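Side-chain contacts in pollen-specific leucine-rich repeat extensin-like protein 1 (Arabidopsis thaliana, PDB 6TME), which probably acts in the pollen cell wall, where LRR-extensins are thought to bind small signalling peptides through their leucine-rich repeat domain: residues Y315-G320 / N347-K352; A50-K55 / C75-V80. All coordinates share one frame; numbering follows the deposited sequence.

Contact 1. Residues Y315-G320 / N347-K352; sequences YNFFNG and NQKSAK. With SO4 (sulfate ion), chain M.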
loop_
_atom_site.group_PDB
_atom_site.type_symbol
_atom_site.label_atom_id
_atom_site.label_comp_id
_atom_site.label_asym_id
_atom_site.label_seq_id
_atom_site.Cartn_x
_atom_site.Cartn_y
_atom_site.Cartn_z
ATOM N N TYR A 315 0.040 -15.007 19.859
ATOM C CA TYR A 315 -1.426 -14.999 19.896
ATOM C C TYR A 315 -2.012 -15.881 18.799
ATOM O O TYR A 315 -2.733 -15.419 17.900
ATOM C CB TYR A 315 -1.977 -13.580 19.796
ATOM C CG TYR A 315 -1.552 -12.787 20.968
ATOM C CD1 TYR A 315 -2.285 -12.826 22.151
ATOM C CD2 TYR A 315 -0.383 -12.037 20.933
ATOM C CE1 TYR A 315 -1.878 -12.120 23.261
ATOM C CE2 TYR A 315 0.031 -11.324 22.045
ATOM C CZ TYR A 315 -0.721 -11.375 23.202
ATOM O OH TYR A 315 -0.320 -10.674 24.305
ATOM N N ASN A 316 -1.691 -17.167 18.905
ATOM C CA ASN A 316 -2.253 -18.217 18.055
ATOM C C ASN A 316 -2.508 -19.432 18.944
ATOM O O ASN A 316 -2.598 -19.324 20.175
ATOM C CB ASN A 316 -1.315 -18.484 16.872
ATOM C CG ASN A 316 -1.436 -17.399 15.801
ATOM O OD1 ASN A 316 -2.472 -17.289 15.151
ATOM N ND2 ASN A 316 -0.403 -16.566 15.655
ATOM N N PHE A 317 -2.630 -20.611 18.341
ATOM C CA PHE A 317 -2.732 -21.834 19.153
ATOM C C PHE A 317 -1.699 -22.870 18.723
ATOM O O PHE A 317 -2.006 -24.062 18.602
ATOM C CB PHE A 317 -4.127 -22.448 19.077
ATOM C CG PHE A 317 -5.232 -21.513 19.469
ATOM C CD1 PHE A 317 -5.746 -21.533 20.744
ATOM C CD2 PHE A 317 -5.761 -20.626 18.549
ATOM C CE1 PHE A 317 -6.762 -20.688 21.112
ATOM C CE2 PHE A 317 -6.786 -19.779 18.907
ATOM C CZ PHE A 317 -7.286 -19.813 20.202
ATOM N N PHE A 318 -0.465 -22.445 18.466
ATOM C CA PHE A 318 0.588 -23.409 18.185
ATOM C C PHE A 318 0.869 -24.239 19.443
ATOM O O PHE A 318 0.949 -23.705 20.559
ATOM C CB PHE A 318 1.847 -22.686 17.699
ATOM C CG PHE A 318 1.659 -21.917 16.395
ATOM C CD1 PHE A 318 1.489 -22.592 15.187
ATOM C CD2 PHE A 318 1.663 -20.528 16.379
ATOM C CE1 PHE A 318 1.319 -21.886 13.990
ATOM C CE2 PHE A 318 1.483 -19.825 15.195
ATOM C CZ PHE A 318 1.321 -20.501 13.997
ATOM N N ASN A 319 0.981 -25.553 19.270
ATOM C CA ASN A 319 1.271 -26.450 20.382
ATOM C C ASN A 319 2.661 -27.069 20.295
ATOM O O ASN A 319 3.007 -27.886 21.150
ATOM C CB ASN A 319 0.201 -27.552 20.498
ATOM C CG ASN A 319 0.166 -28.494 19.284
ATOM O OD1 ASN A 319 0.844 -28.283 18.277
ATOM N ND2 ASN A 319 -0.629 -29.545 19.390
ATOM N N GLY A 320 3.466 -26.693 19.303
ATOM C CA GLY A 320 4.851 -27.121 19.236
ATOM C C GLY A 320 5.675 -26.142 18.427
ATOM O O GLY A 320 5.161 -25.464 17.528
ATOM N N ASN A 347 4.235 -17.078 29.299
ATOM C CA ASN A 347 3.107 -16.286 28.799
ATOM C C ASN A 347 2.291 -17.029 27.744
ATOM O O ASN A 347 1.840 -16.438 26.757
ATOM C CB ASN A 347 3.600 -14.947 28.254
ATOM C CG ASN A 347 4.429 -14.179 29.274
ATOM O OD1 ASN A 347 4.039 -14.048 30.430
ATOM N ND2 ASN A 347 5.583 -13.678 28.848
ATOM N N GLN A 348 2.116 -18.334 27.937
ATOM C CA GLN A 348 1.300 -19.123 27.033
ATOM C C GLN A 348 -0.171 -19.079 27.445
ATOM O O GLN A 348 -0.531 -18.615 28.528
ATOM C CB GLN A 348 1.811 -20.558 26.987
ATOM C CG GLN A 348 3.204 -20.621 26.413
ATOM C CD GLN A 348 3.246 -20.084 24.993
ATOM O OE1 GLN A 348 2.780 -20.734 24.061
ATOM N NE2 GLN A 348 3.792 -18.878 24.829
ATOM N N LYS A 349 -1.036 -19.539 26.545
ATOM C CA LYS A 349 -2.437 -19.683 26.905
ATOM C C LYS A 349 -2.579 -20.801 27.926
ATOM O O LYS A 349 -1.746 -21.707 27.990
ATOM C CB LYS A 349 -3.286 -19.984 25.670
ATOM C CG LYS A 349 -3.417 -18.837 24.675
ATOM C CD LYS A 349 -4.267 -19.278 23.476
ATOM C CE LYS A 349 -4.647 -18.093 22.583
ATOM N NZ LYS A 349 -3.460 -17.574 21.829
ATOM N N SER A 350 -3.632 -20.729 28.740
ATOM C CA SER A 350 -3.892 -21.792 29.711
ATOM C C SER A 350 -4.208 -23.109 29.005
ATOM O O SER A 350 -4.691 -23.136 27.868
ATOM C CB SER A 350 -5.047 -21.412 30.641
ATOM O OG SER A 350 -6.308 -21.686 30.046
ATOM N N ALA A 351 -3.914 -24.219 29.693
ATOM C CA ALA A 351 -4.275 -25.533 29.166
ATOM C C ALA A 351 -5.782 -25.688 29.023
ATOM O O ALA A 351 -6.250 -26.406 28.129
ATOM C CB ALA A 351 -3.713 -26.636 30.063
ATOM N N LYS A 352 -6.554 -25.020 29.890
ATOM C CA LYS A 352 -8.011 -25.053 29.793
ATOM C C LYS A 352 -8.479 -24.474 28.466
ATOM O O LYS A 352 -9.313 -25.068 27.773
ATOM C CB LYS A 352 -8.624 -24.281 30.965
ATOM C CG LYS A 352 -7.984 -24.599 32.325
ATOM C CD LYS A 352 -7.549 -23.326 33.081
ATOM C CE LYS A 352 -6.488 -23.619 34.149
ATOM N NZ LYS A 352 -5.093 -23.639 33.603
HETATM S S SO4 M . 3.735 -18.215 32.701
HETATM O O1 SO4 M . 3.557 -17.672 34.043
HETATM O O2 SO4 M . 4.333 -17.186 31.849
HETATM O O3 SO4 M . 2.437 -18.611 32.155
HETATM O O4 SO4 M . 4.617 -19.379 32.773
#
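Phe-317 and Lys-349 mark the nearest approach of the two backbones, with CA atoms 8.1 Å apart, so the backbones do not meet directly and the lysine side chain reaches across to one of them. The place is the C-terminal end of the leucine-rich repeat solenoid, where the last turns meet the loop leading into helix 351-358. The lysine chain runs extended to CE and then bends (chi4 71°), a turn that swings the ammonium group toward 315-320. NZ donates a hydrogen bond to Asn-316 O at 2.6 Å, tilted 22° from the carbonyl plane, and a second to Ser-339 O, so two main-chain oxygens grip the ammonium group and probably offset part of its charge. The same amine sits over the face of the Phe-317 ring, 4.6 Å from its centroid, in a cation-pi contact. The phenyl group also touches Val-357. Asn-316 turns inward, ND2 donating to Phe-313 O and Phe-289 O, and OD1 accepting from Phe-294 N. Asn-347 N donates to O2 of a sulfate, probably from the crystallisation liquor. Beneath the ammonium group, the aliphatic chain adds a CH-pi contact, with Lys-349 CE 3.7 Å from Phe-317 CE1.

Contact 2. Residues A50-K55 / C75-V80; sequences ALQAWK and CSYKGV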
loop_
_atom_site.group_PDB
_atom_site.type_symbol
_atom_site.label_atom_id
_atom_site.label_comp_id
_atom_site.label_asym_id
_atom_site.label_seq_id
_atom_site.Cartn_x
_atom_site.Cartn_y
_atom_site.Cartn_z
ATOM N N ALA A 50 -8.354 25.811 -14.352
ATOM C CA ALA A 50 -8.349 24.684 -13.421
ATOM C C ALA A 50 -7.894 25.099 -12.029
ATOM O O ALA A 50 -8.555 24.788 -11.023
ATOM C CB ALA A 50 -7.445 23.572 -13.952
ATOM N N LEU A 51 -6.764 25.805 -11.948
ATOM C CA LEU A 51 -6.202 26.079 -10.630
ATOM C C LEU A 51 -7.009 27.136 -9.900
ATOM O O LEU A 51 -7.135 27.076 -8.673
ATOM C CB LEU A 51 -4.740 26.498 -10.743
ATOM C CG LEU A 51 -3.812 25.394 -11.240
ATOM C CD1 LEU A 51 -2.471 26.002 -11.711
ATOM C CD2 LEU A 51 -3.611 24.299 -10.191
ATOM N N GLN A 52 -7.564 28.112 -10.632
ATOM C CA GLN A 52 -8.423 29.103 -9.987
ATOM C C GLN A 52 -9.747 28.483 -9.538
ATOM O O GLN A 52 -10.283 28.868 -8.491
ATOM C CB GLN A 52 -8.683 30.309 -10.910
ATOM C CG GLN A 52 -7.485 31.269 -11.106
ATOM C CD GLN A 52 -6.963 31.819 -9.786
ATOM O OE1 GLN A 52 -7.742 32.138 -8.898
ATOM N NE2 GLN A 52 -5.644 31.931 -9.654
ATOM N N ALA A 53 -10.299 27.538 -10.314
ATOM C CA ALA A 53 -11.491 26.841 -9.835
ATOM C C ALA A 53 -11.176 26.042 -8.572
ATOM O O ALA A 53 -12.015 25.949 -7.670
ATOM C CB ALA A 53 -12.058 25.929 -10.921
ATOM N N TRP A 54 -9.958 25.500 -8.469
ATOM C CA TRP A 54 -9.580 24.726 -7.288
ATOM C C TRP A 54 -9.423 25.629 -6.067
ATOM O O TRP A 54 -9.950 25.328 -4.984
ATOM C CB TRP A 54 -8.291 23.947 -7.565
ATOM C CG TRP A 54 -8.085 22.753 -6.678
ATOM C CD1 TRP A 54 -8.976 22.230 -5.774
ATOM C CD2 TRP A 54 -6.911 21.932 -6.604
ATOM N NE1 TRP A 54 -8.421 21.146 -5.140
ATOM C CE2 TRP A 54 -7.160 20.934 -5.635
ATOM C CE3 TRP A 54 -5.667 21.953 -7.252
ATOM C CZ2 TRP A 54 -6.210 19.963 -5.299
ATOM C CZ3 TRP A 54 -4.725 20.982 -6.929
ATOM C CH2 TRP A 54 -5.000 19.998 -5.960
ATOM N N LYS A 55 -8.724 26.754 -6.234
ATOM C CA LYS A 55 -8.541 27.716 -5.149
ATOM C C LYS A 55 -9.874 28.251 -4.625
ATOM O O LYS A 55 -10.015 28.501 -3.422
ATOM C CB LYS A 55 -7.655 28.862 -5.631
ATOM C CG LYS A 55 -7.366 29.953 -4.599
ATOM C CD LYS A 55 -6.608 31.110 -5.252
ATOM C CE LYS A 55 -6.044 32.103 -4.218
ATOM N NZ LYS A 55 -5.416 33.281 -4.929
ATOM N N CYS A 75 2.993 28.545 -13.707
ATOM C CA CYS A 75 4.213 27.827 -13.371
ATOM C C CYS A 75 4.879 28.346 -12.109
ATOM O O CYS A 75 5.670 27.619 -11.494
ATOM C CB CYS A 75 5.185 27.895 -14.558
ATOM S SG CYS A 75 4.552 27.019 -16.005
ATOM N N SER A 76 4.575 29.569 -11.709
ATOM C CA SER A 76 5.117 30.117 -10.482
ATOM C C SER A 76 4.228 29.863 -9.267
ATOM O O SER A 76 4.641 30.186 -8.143
ATOM C CB SER A 76 5.350 31.622 -10.660
ATOM O OG SER A 76 4.139 32.249 -11.039
ATOM N N TYR A 77 3.022 29.314 -9.460
ATOM C CA TYR A 77 2.179 28.904 -8.334
ATOM C C TYR A 77 2.882 27.874 -7.455
ATOM O O TYR A 77 3.496 26.924 -7.949
ATOM C CB TYR A 77 0.865 28.290 -8.826
ATOM C CG TYR A 77 -0.132 29.220 -9.429
ATOM C CD1 TYR A 77 0.222 30.512 -9.835
ATOM C CD2 TYR A 77 -1.439 28.817 -9.596
ATOM C CE1 TYR A 77 -0.715 31.369 -10.388
ATOM C CE2 TYR A 77 -2.386 29.649 -10.145
ATOM C CZ TYR A 77 -2.021 30.934 -10.538
ATOM O OH TYR A 77 -2.980 31.765 -11.087
ATOM N N LYS A 78 2.768 28.046 -6.140
ATOM C CA LYS A 78 3.367 27.102 -5.211
ATOM C C LYS A 78 2.642 25.762 -5.277
ATOM O O LYS A 78 1.414 25.709 -5.153
ATOM C CB LYS A 78 3.314 27.640 -3.783
ATOM C CG LYS A 78 4.041 26.715 -2.801
ATOM C CD LYS A 78 4.223 27.322 -1.431
ATOM C CE LYS A 78 5.027 26.378 -0.535
ATOM N NZ LYS A 78 5.089 26.824 0.890
ATOM N N GLY A 79 3.410 24.678 -5.458
ATOM C CA GLY A 79 2.859 23.340 -5.570
ATOM C C GLY A 79 2.531 22.921 -6.979
ATOM O O GLY A 79 2.111 21.767 -7.196
ATOM N N VAL A 80 2.725 23.812 -7.947
ATOM C CA VAL A 80 2.475 23.532 -9.355
ATOM C C VAL A 80 3.829 23.420 -10.044
ATOM O O VAL A 80 4.702 24.272 -9.848
ATOM C CB VAL A 80 1.602 24.632 -9.987
ATOM C CG1 VAL A 80 1.360 24.341 -11.464
ATOM C CG2 VAL A 80 0.274 24.759 -9.215
#
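Tyr-77 and Val-80 of 75-80 both meet Leu-51 on helix 43-56, a small example of how one apolar side chain of a helix can serve two residues of a loop. The loop segment starts in a 3-10 turn, where Cys-75 is tied by a disulfide to Cys-82 and thus fixes the loop to the strand that follows. Next comes Tyr-77, which carries both apolar and polar contacts. The tyrosine and leucine side chains run alongside each other in opposite senses, bringing Tyr-77 CD2 to 3.7 Å from Leu-51 CD1, while Trp-69 stacks on the ring. The phenol reaches on to the helix surface: Gln-52 NE2 donates to Tyr-77 OH at 3.0 Å, with the hydroxyl lying in the amide plane and the N-H...O angle a bent 142°. Amide and ring planes stand 90° apart. Gln-52 gets there by a bend at chi2 (-57°), and its NE2 also bonds Trp-69 O, while the phenol pairs with Gly-71 O. Replacing Tyr-77 with an alanine would probably open a gap beside Leu-51 and Trp-69 and deprive Gln-52 NE2 of one of its two acceptors. A type II turn then runs from Tyr-77 to Val-80, with Gly-79 adopting backbone angles that call for glycine. Val-80 ends the segment, its CG2 meeting Leu-51 CD1 tip to tip at 3.9 Å and its side chain also packing on Val-94 and Ile-97. Helix, disulfide-tied loop and first strands together form the N-terminal cap characteristic of plant leucine-rich repeat domains.

The two contacts illustrate how a solenoid closes its opposite ends with different chemistry. Contact 2 is buried within the N-terminal cap, whereas contact 1 is only partly buried at the C-terminal end; their centres lie about 58 Å apart. They share no helix or strand: contact 2 sets helix 43-56 against the loop before strand 80-85, while contact 1 sets the loop before helix 351-358 against strand 317-321 and the residues just before it. At 50-55/75-80 aliphatic and aromatic groups dominate, with one side-chain hydrogen bond, Gln-52 to Tyr-77, added to them. At 315-320/347-352 a single lysine supplies the adhesion, pairing its charge with a main-chain carbonyl and an aromatic face.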